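Local coordinates for protein 1d10 (PDB 1T9F) that is of unknown function but is made with a signal sequence and has an SDF2-like MIR beta-trefoil fold, and so may act in the secretory pathway, at residues H27-G32 with Q37-A42; G147-R152 with G156-V161. One frame throughout, in Å; residues are numbered along the deposited sequence.

Contact 1: H27-G32 with Q37-A42; sequences HDVKYG and QQSVTA
The ring of Tyr31 lies across the backbone of Ser39, with Ser39 CB over one face, 3.6 Å from the ring centroid in a CH-pi contact. A serine is small enough to let the phenol lie this close. The His27 ring carries Val29 CB over one face and meets Ser39 at its edge: NE2 donates to Ser39 OG at 3.0 Å, nearly in the ring plane though bent to 139° at the hydrogen. His27 CG sits between the backbone N and the carbonyl carbon (chi1 37°), which swings the ring back toward 37-42 although its CB points away. Ser39 OG accepts that N-H and in turn donates to Val29 O at 2.8 Å, from above the carbonyl plane; Ser39 N reaches the same oxygen at 2.9 Å, within the plane. One carbonyl is thus gripped twice. Tyr31 N binds Gln37 O at 2.8 Å and almost straight, on the far side of the Lys30-Gln38 pair. Tyr31 OH accepts a weak bond from Val40 N; its stronger partner is Val102 O. Extended Gln38 brings CG close to His27 O, its OE1 held by Ser26 and Thr82. This is an antiparallel, non-hydrogen-bonded pair at the loop end of a beta-hairpin, after an inverse gamma turn centred on Asp28, in an MIR repeat of the beta-trefoil.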
loop_
_atom_site.group_PDB
_atom_site.type_symbol
_atom_site.label_atom_id
_atom_site.label_comp_id
_atom_site.label_asym_id
_atom_site.label_seq_id
_atom_site.Cartn_x
_atom_site.Cartn_y
_atom_site.Cartn_z
ATOM N N HIS A 27 9.660 0.967 -7.180
ATOM C CA HIS A 27 10.854 1.387 -7.900
ATOM C C HIS A 27 10.618 1.175 -9.387
ATOM O O HIS A 27 9.542 0.749 -9.783
ATOM C CB HIS A 27 12.008 0.524 -7.409
ATOM C CG HIS A 27 11.601 -0.891 -7.134
ATOM N ND1 HIS A 27 12.298 -1.719 -6.282
ATOM C CD2 HIS A 27 10.562 -1.625 -7.602
ATOM C CE1 HIS A 27 11.708 -2.901 -6.237
ATOM N NE2 HIS A 27 10.652 -2.870 -7.031
ATOM N N ASP A 28 11.625 1.458 -10.206
ATOM C CA ASP A 28 11.488 1.309 -11.651
ATOM C C ASP A 28 11.785 -0.113 -12.108
ATOM O O ASP A 28 12.504 -0.325 -13.089
ATOM C CB ASP A 28 12.427 2.281 -12.377
ATOM C CG ASP A 28 11.978 2.571 -13.800
ATOM O OD1 ASP A 28 11.503 1.634 -14.478
ATOM O OD2 ASP A 28 12.105 3.734 -14.243
ATOM N N VAL A 29 11.244 -1.088 -11.389
ATOM C CA VAL A 29 11.430 -2.494 -11.727
ATOM C C VAL A 29 10.044 -3.059 -11.989
ATOM O O VAL A 29 9.197 -3.059 -11.098
ATOM C CB VAL A 29 12.082 -3.277 -10.564
ATOM C CG1 VAL A 29 12.162 -4.756 -10.909
ATOM C CG2 VAL A 29 13.476 -2.724 -10.276
ATOM N N LYS A 30 9.815 -3.538 -13.210
ATOM C CA LYS A 30 8.516 -4.083 -13.580
ATOM C C LYS A 30 8.417 -5.593 -13.423
ATOM O O LYS A 30 9.425 -6.296 -13.432
ATOM C CB LYS A 30 8.179 -3.699 -15.026
ATOM C CG LYS A 30 8.156 -2.192 -15.264
ATOM C CD LYS A 30 7.398 -1.814 -16.527
ATOM C CE LYS A 30 7.261 -0.300 -16.642
ATOM N NZ LYS A 30 6.387 0.120 -17.781
ATOM N N TYR A 31 7.189 -6.081 -13.265
ATOM C CA TYR A 31 6.941 -7.508 -13.124
ATOM C C TYR A 31 7.176 -8.180 -14.466
ATOM O O TYR A 31 7.070 -7.550 -15.518
ATOM C CB TYR A 31 5.494 -7.785 -12.706
ATOM C CG TYR A 31 5.154 -7.477 -11.264
ATOM C CD1 TYR A 31 5.842 -8.090 -10.215
ATOM C CD2 TYR A 31 4.108 -6.608 -10.950
ATOM C CE1 TYR A 31 5.492 -7.847 -8.883
ATOM C CE2 TYR A 31 3.751 -6.358 -9.626
ATOM C CZ TYR A 31 4.445 -6.979 -8.598
ATOM O OH TYR A 31 4.087 -6.742 -7.290
ATOM N N GLY A 32 7.490 -9.466 -14.416
ATOM C CA GLY A 32 7.714 -10.230 -15.623
ATOM C C GLY A 32 6.853 -11.466 -15.495
ATOM O O GLY A 32 7.342 -12.588 -15.617
ATOM N N GLN A 37 3.262 -4.806 -14.977
ATOM C CA GLN A 37 3.322 -3.419 -14.519
ATOM C C GLN A 37 4.428 -3.273 -13.473
ATOM O O GLN A 37 5.039 -4.258 -13.072
ATOM C CB GLN A 37 1.981 -2.998 -13.913
ATOM C CG GLN A 37 0.811 -3.113 -14.868
ATOM C CD GLN A 37 -0.498 -2.691 -14.234
ATOM O OE1 GLN A 37 -0.736 -2.940 -13.057
ATOM N NE2 GLN A 37 -1.365 -2.064 -15.022
ATOM N N GLN A 38 4.670 -2.044 -13.032
ATOM C CA GLN A 38 5.704 -1.763 -12.039
ATOM C C GLN A 38 5.434 -2.558 -10.771
ATOM O O GLN A 38 4.316 -2.559 -10.264
ATOM C CB GLN A 38 5.722 -0.272 -11.716
ATOM C CG GLN A 38 6.949 0.183 -10.960
ATOM C CD GLN A 38 6.959 1.677 -10.755
ATOM O OE1 GLN A 38 6.695 2.174 -9.652
ATOM N NE2 GLN A 38 7.243 2.412 -11.821
ATOM N N SER A 39 6.461 -3.229 -10.260
ATOM C CA SER A 39 6.312 -4.042 -9.061
ATOM C C SER A 39 6.228 -3.236 -7.763
ATOM O O SER A 39 6.596 -2.057 -7.709
ATOM C CB SER A 39 7.471 -5.029 -8.948
ATOM O OG SER A 39 8.697 -4.357 -8.723
ATOM N N VAL A 40 5.740 -3.902 -6.719
ATOM C CA VAL A 40 5.615 -3.323 -5.386
ATOM C C VAL A 40 6.192 -4.357 -4.436
ATOM O O VAL A 40 5.873 -5.539 -4.535
ATOM C CB VAL A 40 4.142 -3.079 -4.999
ATOM C CG1 VAL A 40 4.047 -2.678 -3.523
ATOM C CG2 VAL A 40 3.547 -1.989 -5.881
ATOM N N THR A 41 7.049 -3.920 -3.524
ATOM C CA THR A 41 7.662 -4.833 -2.565
ATOM C C THR A 41 7.680 -4.206 -1.176
ATOM O O THR A 41 7.094 -3.145 -0.948
ATOM C CB THR A 41 9.128 -5.124 -2.934
ATOM O OG1 THR A 41 9.913 -3.942 -2.697
ATOM C CG2 THR A 41 9.245 -5.525 -4.412
ATOM N N ALA A 42 8.358 -4.881 -0.252
ATOM C CA ALA A 42 8.525 -4.380 1.102
ATOM C C ALA A 42 10.012 -4.546 1.381
ATOM O O ALA A 42 10.568 -5.631 1.185
ATOM C CB ALA A 42 7.697 -5.184 2.088
#

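Contact 2: G147-R152 with G156-V161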
loop_
_atom_site.group_PDB
_atom_site.type_symbol
_atom_site.label_atom_id
_atom_site.label_comp_id
_atom_site.label_asym_id
_atom_site.label_seq_id
_atom_site.Cartn_x
_atom_site.Cartn_y
_atom_site.Cartn_z
ATOM N N GLY A 147 5.100 -13.548 2.312
ATOM C CA GLY A 147 6.044 -14.294 3.124
ATOM C C GLY A 147 7.209 -14.736 2.260
ATOM O O GLY A 147 8.191 -15.294 2.743
ATOM N N GLN A 148 7.088 -14.484 0.961
ATOM C CA GLN A 148 8.135 -14.832 0.016
ATOM C C GLN A 148 9.056 -13.639 -0.176
ATOM O O GLN A 148 8.665 -12.498 0.063
ATOM C CB GLN A 148 7.524 -15.221 -1.332
ATOM C CG GLN A 148 6.795 -16.548 -1.312
ATOM C CD GLN A 148 7.713 -17.684 -0.916
ATOM O OE1 GLN A 148 8.723 -17.939 -1.573
ATOM N NE2 GLN A 148 7.373 -18.368 0.169
ATOM N N GLN A 149 10.282 -13.914 -0.603
ATOM C CA GLN A 149 11.268 -12.870 -0.849
ATOM C C GLN A 149 11.789 -13.012 -2.274
ATOM O O GLN A 149 11.846 -14.120 -2.813
ATOM C CB GLN A 149 12.432 -12.989 0.132
ATOM C CG GLN A 149 12.108 -12.589 1.557
ATOM C CD GLN A 149 13.338 -12.613 2.453
ATOM O OE1 GLN A 149 14.424 -12.201 2.043
ATOM N NE2 GLN A 149 13.168 -13.082 3.685
ATOM N N PHE A 150 12.167 -11.894 -2.880
ATOM C CA PHE A 150 12.689 -11.908 -4.237
ATOM C C PHE A 150 14.191 -12.124 -4.242
ATOM O O PHE A 150 14.859 -11.983 -3.214
ATOM C CB PHE A 150 12.415 -10.584 -4.937
ATOM C CG PHE A 150 10.976 -10.347 -5.257
ATOM C CD1 PHE A 150 10.352 -11.063 -6.270
ATOM C CD2 PHE A 150 10.245 -9.395 -4.556
ATOM C CE1 PHE A 150 9.019 -10.838 -6.585
ATOM C CE2 PHE A 150 8.905 -9.159 -4.863
ATOM C CZ PHE A 150 8.292 -9.885 -5.881
ATOM N N GLY A 151 14.703 -12.462 -5.422
ATOM C CA GLY A 151 16.128 -12.649 -5.608
ATOM C C GLY A 151 16.541 -11.430 -6.407
ATOM O O GLY A 151 15.786 -10.456 -6.464
ATOM N N ARG A 152 17.715 -11.464 -7.029
ATOM C CA ARG A 152 18.181 -10.328 -7.825
ATOM C C ARG A 152 17.142 -10.019 -8.904
ATOM O O ARG A 152 16.381 -10.896 -9.305
ATOM C CB ARG A 152 19.518 -10.660 -8.488
ATOM C CG ARG A 152 19.401 -11.525 -9.737
ATOM C CD ARG A 152 18.664 -12.827 -9.453
ATOM N NE ARG A 152 19.316 -13.614 -8.410
ATOM C CZ ARG A 152 20.582 -14.023 -8.464
ATOM N NH1 ARG A 152 21.336 -13.717 -9.512
ATOM N NH2 ARG A 152 21.092 -14.745 -7.475
ATOM N N GLY A 156 16.267 -10.013 -1.501
ATOM C CA GLY A 156 15.865 -9.827 -0.120
ATOM C C GLY A 156 14.583 -9.038 0.084
ATOM O O GLY A 156 14.067 -8.979 1.197
ATOM N N GLN A 157 14.067 -8.422 -0.971
ATOM C CA GLN A 157 12.838 -7.645 -0.843
ATOM C C GLN A 157 11.642 -8.590 -0.754
ATOM O O GLN A 157 11.583 -9.603 -1.456
ATOM C CB GLN A 157 12.707 -6.682 -2.024
ATOM C CG GLN A 157 13.810 -5.622 -2.034
ATOM C CD GLN A 157 13.633 -4.572 -3.107
ATOM O OE1 GLN A 157 12.515 -4.200 -3.448
ATOM N NE2 GLN A 157 14.747 -4.064 -3.627
ATOM N N ARG A 158 10.696 -8.271 0.125
ATOM C CA ARG A 158 9.527 -9.127 0.316
ATOM C C ARG A 158 8.421 -8.944 -0.718
ATOM O O ARG A 158 8.145 -7.826 -1.160
ATOM C CB ARG A 158 8.946 -8.923 1.719
ATOM C CG ARG A 158 9.864 -9.357 2.861
ATOM C CD ARG A 158 10.962 -8.343 3.122
ATOM N NE ARG A 158 11.534 -8.476 4.461
ATOM C CZ ARG A 158 12.473 -9.352 4.803
ATOM N NH1 ARG A 158 12.966 -10.191 3.904
ATOM N NH2 ARG A 158 12.921 -9.389 6.055
ATOM N N GLU A 159 7.792 -10.056 -1.101
ATOM C CA GLU A 159 6.704 -10.014 -2.071
ATOM C C GLU A 159 5.447 -9.468 -1.399
ATOM O O GLU A 159 5.085 -9.890 -0.299
ATOM C CB GLU A 159 6.409 -11.417 -2.631
ATOM C CG GLU A 159 5.191 -11.462 -3.556
ATOM C CD GLU A 159 4.767 -12.882 -3.930
ATOM O OE1 GLU A 159 4.855 -13.780 -3.065
ATOM O OE2 GLU A 159 4.329 -13.092 -5.082
ATOM N N VAL A 160 4.809 -8.513 -2.067
ATOM C CA VAL A 160 3.579 -7.895 -1.593
ATOM C C VAL A 160 2.465 -8.401 -2.516
ATOM O O VAL A 160 2.592 -8.349 -3.749
ATOM C CB VAL A 160 3.656 -6.356 -1.686
ATOM C CG1 VAL A 160 2.298 -5.748 -1.348
ATOM C CG2 VAL A 160 4.724 -5.818 -0.738
ATOM N N VAL A 161 1.380 -8.893 -1.934
ATOM C CA VAL A 161 0.286 -9.421 -2.739
ATOM C C VAL A 161 -1.083 -9.151 -2.128
ATOM O O VAL A 161 -1.200 -8.544 -1.062
ATOM C CB VAL A 161 0.401 -10.949 -2.919
ATOM C CG1 VAL A 161 1.766 -11.321 -3.482
ATOM C CG2 VAL A 161 0.159 -11.642 -1.589
HETATM O O HOH W 1 6.622 -11.436 1.451
#
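An antiparallel hairpin at the protein surface joins 147-152 to 156-161, the short strand 148-149 lying against the start of strand 158-163 in the last MIR repeat. Gln149 and Arg158 form its non-hydrogen-bonded pair, their CA atoms 4.3 Å apart, and backbone bonds flank them on either side. Glu159 N gives a nearly straight bond to Gln148 O, and Phe150 N meets Gln157 O at 2.8 Å, close to the line of the C=O bond. Gly156 N then closes the turn on Phe150 O at 3.0 Å. Glycine suits position 156 because its backbone angles would press a side chain against the preceding carbonyl; Gly147, at the corner of the chain, has the same need. Where the strands part at that corner, a water fills in for direct bonding: it accepts from Gly147 N at 2.7 Å and donates to both Gln148 O and Glu159 O.

On one face the Gln149 and Arg158 side chains run side by side; the long arginine also reaches Asp20, with which its NE forms a salt bridge. On the opposite side, Phe150 and Glu159 cross at about a right angle. With CG anti to the carbonyl carbon (chi1 -70°), the phenyl ring turns back toward 156-161 and its CE2 comes within 3.7 Å of Glu159 CA. Buried Glu159 lays its aliphatic part by that ring, while OE1 is bonded by Ser146 and Ser96 and OE2 by Leu95 N, partners that satisfy a carboxylate inside the protein. Leu95 and Thr41 also touch Phe150, so the hairpin leans on the loop holding Leu95 and on strand 38-43, while strand 142-146 lies beside strand 158-163, Ser144 and Ser146 pairing with Val161 and Glu159.

Overall arrangement
Contact 1 comes first along the chain and is complete well before contact 2, and the two belong to different MIR repeats, yet their centres are only about 11 Å apart. They meet because strands 38-43 and 158-163 are neighbours in one antiparallel sheet, distinct from the closed six-strand barrel. Ala42 O and Arg158 N are probably hydrogen-bonded between these two strands at 2.8 Å, and the side chains of Thr41 and Gln157 probably make a second link. Strand 100-105 pairs with both strands, so segments from three parts of the sequence converge here, as expected of the internally repeated beta-trefoil. The hairpins therefore tie the first and last repeats together on the same side of the molecule.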